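Local coordinates for sortase family protein (Streptococcus agalactiae, PDB 4D7W), which probably acts as a class C sortase, a transpeptidase involved in assembling the type 2b pilus of group B Streptococcus, at residues Met63-Leu77 against Asp123-Ile137. Numbering follows the deposited sequence.
Sequences MGYISIPKINIKLPL and DLDKLKVGDHWTVSI
With chi1 at 60°, Tyr65 holds its ring between its own backbone N and carbonyl carbon, so that the ring leans over Ser136 and one face receives Ser136 CB in a CH-pi contact, 3.7 Å from the ring centroid. In Lys70, CG lies anti to the backbone N (chi1 -170°), and the fully extended chain carries NZ out to Asp131. Lys70 NZ meets Asp131 OD2 on its syn side at 2.7 Å, in a salt bridge, and also donates to Lys126 O. Asp131 OD2 takes a second bond, from Lys128 N above the carboxylate plane, so OD2 is shared between the backbone of the type II turn 128-131 and Lys70. Between these ends, strands 63-68 and 132-137 run antiparallel, with paired backbone bonds joining Tyr65 to Ser136 and Ser67 to Thr134. On the Tyr65 side of the sheet, one water bridges Ser67 OG and Thr134 OG1 and also lies doubtfully close to Ser136 OG. The Ile66 and Val135 side is largely apolar: Ile66 CD1 reaches Trp133 CD1 at 3.8 Å, and Val135 CG1 touches both Ile66 CG1 and Leu77 CD1; Trp133 NE1 is hydrogen-bonded to Gln169. Farther along, Ile71 CG2 rests 3.8 Å from Lys126 CB. This strand pair belongs to the sortase beta-barrel: strand 73-79 flanks 63-68, strand 140-152 flanks 132-137, Leu171 of strand 167-175 packs on Ile66 and Trp133, and helix 3-13 touches Tyr65 through Ile5.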
ATOM      1  N   MET A  63       2.140  -9.000   1.651  1.00 30.84           N
ATOM      2  CA  MET A  63       2.844  -8.137   2.612  1.00 30.04           C
ATOM      3  C   MET A  63       2.062  -7.903   3.887  1.00 31.62           C
ATOM      4  O   MET A  63       2.580  -7.311   4.845  1.00 35.92           O
ATOM      5  CB  MET A  63       3.105  -6.746   2.025  1.00 28.24           C
ATOM      6  CG  MET A  63       4.245  -6.559   1.098  1.00 38.96           C
ATOM      7  SD  MET A  63       4.098  -4.845   0.509  1.00 48.17           S
ATOM      8  CE  MET A  63       5.353  -4.906  -0.756  1.00 51.55           C
ATOM      9  N   GLY A  64       0.792  -8.287   3.867  1.00 31.59           N
ATOM     10  CA  GLY A  64      -0.136  -7.896   4.911  1.00 31.20           C
ATOM     11  C   GLY A  64      -1.487  -7.551   4.299  1.00 33.32           C
ATOM     12  O   GLY A  64      -1.820  -8.038   3.235  1.00 31.55           O
ATOM     13  N   TYR A  65      -2.274  -6.726   4.975  1.00 28.42           N
ATOM     14  CA  TYR A  65      -3.610  -6.443   4.501  1.00 30.38           C
ATOM     15  C   TYR A  65      -4.063  -5.065   4.932  1.00 32.44           C
ATOM     16  O   TYR A  65      -3.605  -4.530   5.948  1.00 31.63           O
ATOM     17  CB  TYR A  65      -4.602  -7.508   4.985  1.00 28.11           C
ATOM     18  CG  TYR A  65      -4.741  -7.663   6.485  1.00 33.91           C
ATOM     19  CD1 TYR A  65      -3.883  -8.495   7.212  1.00 35.83           C
ATOM     20  CD2 TYR A  65      -5.758  -7.009   7.176  1.00 36.67           C
ATOM     21  CE1 TYR A  65      -4.029  -8.649   8.590  1.00 40.16           C
ATOM     22  CE2 TYR A  65      -5.907  -7.153   8.559  1.00 39.66           C
ATOM     23  CZ  TYR A  65      -5.043  -7.975   9.257  1.00 45.82           C
ATOM     24  OH  TYR A  65      -5.194  -8.110  10.627  1.00 50.31           O
ATOM     25  N   ILE A  66      -4.967  -4.499   4.141  1.00 32.58           N
ATOM     26  CA  ILE A  66      -5.482  -3.164   4.388  1.00 33.91           C
ATOM     27  C   ILE A  66      -6.939  -3.242   4.835  1.00 35.10           C
ATOM     28  O   ILE A  66      -7.693  -4.102   4.381  1.00 34.19           O
ATOM     29  CB  ILE A  66      -5.368  -2.274   3.139  1.00 32.92           C
ATOM     30  CG1 ILE A  66      -5.830  -0.849   3.448  1.00 34.20           C
ATOM     31  CG2 ILE A  66      -6.153  -2.879   1.978  1.00 36.04           C
ATOM     32  CD1 ILE A  66      -5.727   0.081   2.251  1.00 38.07           C
ATOM     33  N   SER A  67      -7.313  -2.344   5.741  1.00 35.92           N
ATOM     34  CA  SER A  67      -8.663  -2.298   6.306  1.00 39.55           C
ATOM     35  C   SER A  67      -9.236  -0.905   6.169  1.00 39.23           C
ATOM     36  O   SER A  67      -8.613   0.068   6.608  1.00 37.33           O
ATOM     37  CB  SER A  67      -8.663  -2.692   7.784  1.00 40.74           C
ATOM     38  OG  SER A  67      -8.306  -4.045   7.951  1.00 44.61           O
ATOM     39  N   ILE A  68     -10.417  -0.817   5.570  1.00 39.88           N
ATOM     40  CA  ILE A  68     -11.092   0.455   5.364  1.00 39.79           C
ATOM     41  C   ILE A  68     -12.529   0.324   5.830  1.00 42.03           C
ATOM     42  O   ILE A  68     -13.447   0.183   5.005  1.00 48.07           O
ATOM     43  CB  ILE A  68     -11.061   0.887   3.893  1.00 40.67           C
ATOM     44  CG1 ILE A  68      -9.670   0.649   3.306  1.00 39.44           C
ATOM     45  CG2 ILE A  68     -11.477   2.348   3.759  1.00 36.48           C
ATOM     46  CD1 ILE A  68      -9.561   1.031   1.860  1.00 40.48           C
ATOM     47  N   PRO A  69     -12.721   0.363   7.156  1.00 42.71           N
ATOM     48  CA  PRO A  69     -13.986   0.135   7.864  1.00 46.07           C
ATOM     49  C   PRO A  69     -15.155   0.879   7.257  1.00 45.75           C
ATOM     50  O   PRO A  69     -16.251   0.336   7.217  1.00 48.36           O
ATOM     51  CB  PRO A  69     -13.690   0.657   9.271  1.00 46.73           C
ATOM     52  CG  PRO A  69     -12.236   0.369   9.451  1.00 47.67           C
ATOM     53  CD  PRO A  69     -11.614   0.631   8.096  1.00 46.48           C
ATOM     54  N   LYS A  70     -14.928   2.102   6.792  1.00 44.19           N
ATOM     55  CA  LYS A  70     -16.031   2.905   6.300  1.00 45.32           C
ATOM     56  C   LYS A  70     -16.711   2.266   5.082  1.00 50.09           C
ATOM     57  O   LYS A  70     -17.928   2.369   4.927  1.00 52.79           O
ATOM     58  CB  LYS A  70     -15.559   4.316   5.959  1.00 44.54           C
ATOM     59  CG  LYS A  70     -16.721   5.244   5.671  1.00 48.65           C
ATOM     60  CD  LYS A  70     -16.266   6.626   5.259  1.00 47.43           C
ATOM     61  CE  LYS A  70     -17.446   7.581   5.199  1.00 49.88           C
ATOM     62  NZ  LYS A  70     -17.031   8.917   4.694  1.00 51.69           N
ATOM     63  N   ILE A  71     -15.936   1.595   4.233  1.00 49.66           N
ATOM     64  CA  ILE A  71     -16.494   0.987   3.030  1.00 48.91           C
ATOM     65  C   ILE A  71     -16.384  -0.534   3.052  1.00 49.70           C
ATOM     66  O   ILE A  71     -16.528  -1.183   2.015  1.00 52.58           O
ATOM     67  CB  ILE A  71     -15.810   1.525   1.756  1.00 48.50           C
ATOM     68  CG1 ILE A  71     -14.313   1.175   1.764  1.00 44.93           C
ATOM     69  CG2 ILE A  71     -16.016   3.025   1.631  1.00 44.65           C
ATOM     70  CD1 ILE A  71     -13.526   1.785   0.620  1.00 40.80           C
ATOM     71  N   ASN A  72     -16.130  -1.092   4.233  1.00 46.84           N
ATOM     72  CA  ASN A  72     -16.147  -2.541   4.452  1.00 47.27           C
ATOM     73  C   ASN A  72     -15.187  -3.325   3.562  1.00 45.27           C
ATOM     74  O   ASN A  72     -15.538  -4.369   2.984  1.00 45.63           O
ATOM     75  CB  ASN A  72     -17.566  -3.076   4.261  1.00 54.05           C
ATOM     76  CG  ASN A  72     -18.584  -2.324   5.100  1.00 66.51           C
ATOM     77  OD1 ASN A  72     -19.344  -1.496   4.586  1.00 72.18           O
ATOM     78  ND2 ASN A  72     -18.598  -2.601   6.401  1.00 69.69           N
ATOM     79  N   ILE A  73     -13.971  -2.811   3.465  1.00 44.55           N
ATOM     80  CA  ILE A  73     -12.923  -3.463   2.716  1.00 42.51           C
ATOM     81  C   ILE A  73     -11.875  -4.021   3.665  1.00 40.81           C
ATOM     82  O   ILE A  73     -11.387  -3.328   4.568  1.00 38.65           O
ATOM     83  CB  ILE A  73     -12.247  -2.489   1.723  1.00 46.14           C
ATOM     84  CG1 ILE A  73     -13.221  -2.069   0.619  1.00 50.56           C
ATOM     85  CG2 ILE A  73     -10.981  -3.112   1.143  1.00 45.71           C
ATOM     86  CD1 ILE A  73     -13.725  -3.219  -0.261  1.00 52.61           C
ATOM     87  N   LYS A  74     -11.532  -5.283   3.455  1.00 39.04           N
ATOM     88  CA  LYS A  74     -10.382  -5.887   4.101  1.00 39.92           C
ATOM     89  C   LYS A  74      -9.764  -6.799   3.053  1.00 39.11           C
ATOM     90  O   LYS A  74     -10.362  -7.809   2.683  1.00 43.81           O
ATOM     91  CB  LYS A  74     -10.779  -6.658   5.362  1.00 40.91           C
ATOM     92  CG  LYS A  74      -9.577  -7.108   6.180  1.00 50.35           C
ATOM     93  CD  LYS A  74      -9.977  -7.801   7.483  1.00 60.25           C
ATOM     94  CE  LYS A  74     -10.007  -9.327   7.334  1.00 65.73           C
ATOM     95  NZ  LYS A  74      -9.842 -10.052   8.640  1.00 65.55           N
ATOM     96  N   LEU A  75      -8.601  -6.410   2.537  1.00 38.22           N
ATOM     97  CA  LEU A  75      -7.971  -7.124   1.424  1.00 36.49           C
ATOM     98  C   LEU A  75      -6.487  -7.303   1.649  1.00 32.25           C
ATOM     99  O   LEU A  75      -5.840  -6.455   2.282  1.00 35.45           O
ATOM    100  CB  LEU A  75      -8.181  -6.381   0.103  1.00 38.96           C
ATOM    101  CG  LEU A  75      -9.576  -6.314  -0.507  1.00 34.44           C
ATOM    102  CD1 LEU A  75      -9.600  -5.264  -1.607  1.00 39.69           C
ATOM    103  CD2 LEU A  75      -9.968  -7.661  -1.063  1.00 34.78           C
ATOM    104  N   PRO A  76      -5.938  -8.404   1.119  1.00 30.37           N
ATOM    105  CA  PRO A  76      -4.490  -8.651   1.177  1.00 30.42           C
ATOM    106  C   PRO A  76      -3.717  -7.720   0.247  1.00 32.32           C
ATOM    107  O   PRO A  76      -4.199  -7.412  -0.847  1.00 37.94           O
ATOM    108  CB  PRO A  76      -4.363 -10.119   0.731  1.00 31.82           C
ATOM    109  CG  PRO A  76      -5.601 -10.379  -0.102  1.00 35.67           C
ATOM    110  CD  PRO A  76      -6.686  -9.525   0.511  1.00 34.34           C
ATOM    111  N   LEU A  77      -2.545  -7.277   0.695  1.00 31.02           N
ATOM    112  CA  LEU A  77      -1.652  -6.383  -0.049  1.00 29.37           C
ATOM    113  C   LEU A  77      -0.496  -7.148  -0.648  1.00 30.10           C
ATOM    114  O   LEU A  77       0.221  -7.817   0.089  1.00 29.73           O
ATOM    115  CB  LEU A  77      -1.049  -5.306   0.864  1.00 30.34           C
ATOM    116  CG  LEU A  77      -1.923  -4.179   1.373  1.00 45.37           C
ATOM    117  CD1 LEU A  77      -1.075  -3.269   2.257  1.00 44.79           C
ATOM    118  CD2 LEU A  77      -2.504  -3.411   0.197  1.00 47.73           C
ATOM    119  N   ASP A 123     -15.575   1.557  -4.012  1.00 46.99           N
ATOM    120  CA  ASP A 123     -16.218   2.594  -3.216  1.00 47.65           C
ATOM    121  C   ASP A 123     -15.228   3.606  -2.660  1.00 46.04           C
ATOM    122  O   ASP A 123     -15.521   4.287  -1.676  1.00 45.93           O
ATOM    123  CB  ASP A 123     -17.024   1.957  -2.081  1.00 49.78           C
ATOM    124  CG  ASP A 123     -18.230   1.185  -2.594  1.00 54.46           C
ATOM    125  OD1 ASP A 123     -18.776   1.572  -3.648  1.00 55.79           O
ATOM    126  OD2 ASP A 123     -18.620   0.187  -1.955  1.00 56.08           O
ATOM    127  N   LEU A 124     -14.063   3.713  -3.301  1.00 48.66           N
ATOM    128  CA  LEU A 124     -13.009   4.594  -2.805  1.00 42.39           C
ATOM    129  C   LEU A 124     -13.505   6.036  -2.771  1.00 43.09           C
ATOM    130  O   LEU A 124     -13.058   6.846  -1.961  1.00 41.95           O
ATOM    131  CB  LEU A 124     -11.747   4.481  -3.667  1.00 44.58           C
ATOM    132  CG  LEU A 124     -10.483   4.864  -2.895  1.00 42.40           C
ATOM    133  CD1 LEU A 124     -10.229   3.845  -1.793  1.00 45.66           C
ATOM    134  CD2 LEU A 124      -9.269   4.995  -3.803  1.00 37.37           C
ATOM    135  N   ASP A 125     -14.461   6.348  -3.638  1.00 43.80           N
ATOM    136  CA  ASP A 125     -14.994   7.695  -3.685  1.00 45.84           C
ATOM    137  C   ASP A 125     -15.828   8.040  -2.446  1.00 45.31           C
ATOM    138  O   ASP A 125     -16.170   9.196  -2.238  1.00 52.26           O
ATOM    139  CB  ASP A 125     -15.834   7.888  -4.960  1.00 49.44           C
ATOM    140  CG  ASP A 125     -16.987   6.905  -5.066  1.00 46.95           C
ATOM    141  OD1 ASP A 125     -16.859   5.746  -4.629  1.00 51.05           O
ATOM    142  OD2 ASP A 125     -18.032   7.293  -5.599  1.00 53.37           O
ATOM    143  N   LYS A 126     -16.172   7.052  -1.632  1.00 46.09           N
ATOM    144  CA  LYS A 126     -16.969   7.337  -0.438  1.00 47.23           C
ATOM    145  C   LYS A 126     -16.099   7.928   0.687  1.00 51.25           C
ATOM    146  O   LYS A 126     -16.611   8.525   1.639  1.00 46.71           O
ATOM    147  CB  LYS A 126     -17.692   6.077   0.057  1.00 48.60           C
ATOM    148  CG  LYS A 126     -18.675   5.438  -0.943  1.00 51.17           C
ATOM    149  CD  LYS A 126     -19.821   6.361  -1.297  1.00 58.97           C
ATOM    150  CE  LYS A 126     -20.922   5.626  -2.088  1.00 65.97           C
ATOM    151  NZ  LYS A 126     -20.449   5.068  -3.393  1.00 68.32           N
ATOM    152  N   LEU A 127     -14.784   7.760   0.576  1.00 44.29           N
ATOM    153  CA  LEU A 127     -13.860   8.290   1.576  1.00 43.05           C
ATOM    154  C   LEU A 127     -13.802   9.803   1.562  1.00 44.53           C
ATOM    155  O   LEU A 127     -13.888  10.438   0.507  1.00 42.49           O
ATOM    156  CB  LEU A 127     -12.459   7.737   1.358  1.00 41.29           C
ATOM    157  CG  LEU A 127     -12.315   6.232   1.581  1.00 48.96           C
ATOM    158  CD1 LEU A 127     -10.868   5.802   1.410  1.00 43.96           C
ATOM    159  CD2 LEU A 127     -12.816   5.876   2.966  1.00 52.40           C
ATOM    160  N   LYS A 128     -13.617  10.371   2.747  1.00 44.78           N
ATOM    161  CA  LYS A 128     -13.687  11.811   2.950  1.00 46.79           C
ATOM    162  C   LYS A 128     -12.488  12.274   3.789  1.00 43.33           C
ATOM    163  O   LYS A 128     -11.922  11.474   4.535  1.00 40.28           O
ATOM    164  CB  LYS A 128     -15.003  12.152   3.641  1.00 54.06           C
ATOM    165  CG  LYS A 128     -15.475  13.562   3.458  1.00 64.09           C
ATOM    166  CD  LYS A 128     -16.923  13.686   3.923  1.00 73.19           C
ATOM    167  CE  LYS A 128     -17.796  12.580   3.338  1.00 74.89           C
ATOM    168  NZ  LYS A 128     -19.222  12.728   3.756  1.00 76.55           N
ATOM    169  N   VAL A 129     -12.085  13.539   3.667  1.00 40.54           N
ATOM    170  CA  VAL A 129     -11.039  14.059   4.566  1.00 41.75           C
ATOM    171  C   VAL A 129     -11.413  13.742   6.018  1.00 42.25           C
ATOM    172  O   VAL A 129     -12.569  13.900   6.421  1.00 41.03           O
ATOM    173  CB  VAL A 129     -10.829  15.587   4.416  1.00 41.70           C
ATOM    174  CG1 VAL A 129      -9.804  16.088   5.434  1.00 36.99           C
ATOM    175  CG2 VAL A 129     -10.392  15.941   3.015  1.00 37.85           C
ATOM    176  N   GLY A 130     -10.444  13.269   6.794  1.00 38.45           N
ATOM    177  CA  GLY A 130     -10.715  12.854   8.160  1.00 41.89           C
ATOM    178  C   GLY A 130     -10.917  11.363   8.394  1.00 39.66           C
ATOM    179  O   GLY A 130     -10.703  10.879   9.501  1.00 39.72           O
ATOM    180  N   ASP A 131     -11.338  10.630   7.364  1.00 40.14           N
ATOM    181  CA  ASP A 131     -11.555   9.189   7.505  1.00 40.71           C
ATOM    182  C   ASP A 131     -10.222   8.481   7.701  1.00 39.13           C
ATOM    183  O   ASP A 131      -9.188   9.013   7.316  1.00 39.75           O
ATOM    184  CB  ASP A 131     -12.291   8.626   6.285  1.00 41.58           C
ATOM    185  CG  ASP A 131     -13.734   9.122   6.199  1.00 43.84           C
ATOM    186  OD1 ASP A 131     -14.285   9.531   7.244  1.00 44.22           O
ATOM    187  OD2 ASP A 131     -14.317   9.098   5.098  1.00 48.39           O
ATOM    188  N   HIS A 132     -10.256   7.293   8.298  1.00 39.06           N
ATOM    189  CA  HIS A 132      -9.039   6.498   8.558  1.00 39.59           C
ATOM    190  C   HIS A 132      -9.033   5.159   7.828  1.00 41.26           C
ATOM    191  O   HIS A 132     -10.083   4.567   7.582  1.00 40.55           O
ATOM    192  CB  HIS A 132      -8.876   6.191  10.059  1.00 40.26           C
ATOM    193  CG  HIS A 132      -8.682   7.396  10.930  1.00 56.44           C
ATOM    194  ND1 HIS A 132      -8.155   7.310  12.200  1.00 61.40           N
ATOM    195  CD2 HIS A 132      -8.952   8.706  10.725  1.00 58.75           C
ATOM    196  CE1 HIS A 132      -8.102   8.515  12.739  1.00 63.41           C
ATOM    197  NE2 HIS A 132      -8.580   9.381  11.864  1.00 60.08           N
ATOM    198  N   TRP A 133      -7.839   4.658   7.520  1.00 42.28           N
ATOM    199  CA  TRP A 133      -7.667   3.229   7.253  1.00 37.25           C
ATOM    200  C   TRP A 133      -6.406   2.716   7.968  1.00 34.81           C
ATOM    201  O   TRP A 133      -5.620   3.496   8.528  1.00 33.97           O
ATOM    202  CB  TRP A 133      -7.608   2.938   5.748  1.00 33.12           C
ATOM    203  CG  TRP A 133      -6.354   3.384   5.054  1.00 31.57           C
ATOM    204  CD1 TRP A 133      -5.204   2.673   4.916  1.00 35.33           C
ATOM    205  CD2 TRP A 133      -6.145   4.625   4.366  1.00 34.53           C
ATOM    206  NE1 TRP A 133      -4.278   3.396   4.203  1.00 35.99           N
ATOM    207  CE2 TRP A 133      -4.835   4.596   3.846  1.00 35.98           C
ATOM    208  CE3 TRP A 133      -6.943   5.754   4.133  1.00 38.10           C
ATOM    209  CZ2 TRP A 133      -4.292   5.663   3.119  1.00 36.54           C
ATOM    210  CZ3 TRP A 133      -6.406   6.811   3.407  1.00 37.70           C
ATOM    211  CH2 TRP A 133      -5.091   6.758   2.915  1.00 41.42           C
ATOM    212  N   THR A 134      -6.251   1.401   8.002  1.00 33.60           N
ATOM    213  CA  THR A 134      -5.069   0.790   8.590  1.00 37.50           C
ATOM    214  C   THR A 134      -4.514  -0.261   7.641  1.00 37.14           C
ATOM    215  O   THR A 134      -5.259  -0.876   6.867  1.00 35.08           O
ATOM    216  CB  THR A 134      -5.369   0.127   9.939  1.00 38.41           C
ATOM    217  OG1 THR A 134      -6.294  -0.946   9.744  1.00 34.81           O
ATOM    218  CG2 THR A 134      -5.953   1.129  10.934  1.00 36.42           C
ATOM    219  N   VAL A 135      -3.199  -0.424   7.674  1.00 30.70           N
ATOM    220  CA  VAL A 135      -2.554  -1.563   7.056  1.00 31.13           C
ATOM    221  C   VAL A 135      -1.946  -2.368   8.203  1.00 34.87           C
ATOM    222  O   VAL A 135      -1.400  -1.807   9.161  1.00 34.06           O
ATOM    223  CB  VAL A 135      -1.485  -1.150   6.008  1.00 30.91           C
ATOM    224  CG1 VAL A 135      -2.143  -0.431   4.821  1.00 29.63           C
ATOM    225  CG2 VAL A 135      -0.481  -0.250   6.623  1.00 39.26           C
ATOM    226  N   SER A 136      -2.103  -3.681   8.127  1.00 33.45           N
ATOM    227  CA  SER A 136      -1.588  -4.572   9.149  1.00 35.57           C
ATOM    228  C   SER A 136      -0.446  -5.337   8.532  1.00 35.96           C
ATOM    229  O   SER A 136      -0.613  -5.959   7.489  1.00 32.66           O
ATOM    230  CB  SER A 136      -2.680  -5.504   9.652  1.00 36.70           C
ATOM    231  OG  SER A 136      -3.799  -4.734  10.064  1.00 39.30           O
ATOM    232  N   ILE A 137       0.720  -5.245   9.154  1.00 34.56           N
ATOM    233  CA  ILE A 137       1.928  -5.853   8.612  1.00 34.18           C
ATOM    234  C   ILE A 137       2.607  -6.594   9.760  1.00 31.93           C
ATOM    235  O   ILE A 137       2.938  -5.998  10.783  1.00 30.02           O
ATOM    236  CB  ILE A 137       2.843  -4.785   7.979  1.00 34.13           C
ATOM    237  CG1 ILE A 137       2.170  -4.193   6.725  1.00 33.19           C
ATOM    238  CG2 ILE A 137       4.207  -5.361   7.639  1.00 31.89           C
ATOM    239  CD1 ILE A 137       2.669  -2.837   6.366  1.00 38.02           C
TER
HETATM  240  O   HOH W   1      -5.470  -3.491   8.609  1.00 39.09           O
HETATM  241  O   HOH W   2     -12.723   3.882   7.287  1.00 44.48           O
HETATM  242  O   HOH W   3     -16.805  -1.236  -0.737  1.00 50.60           O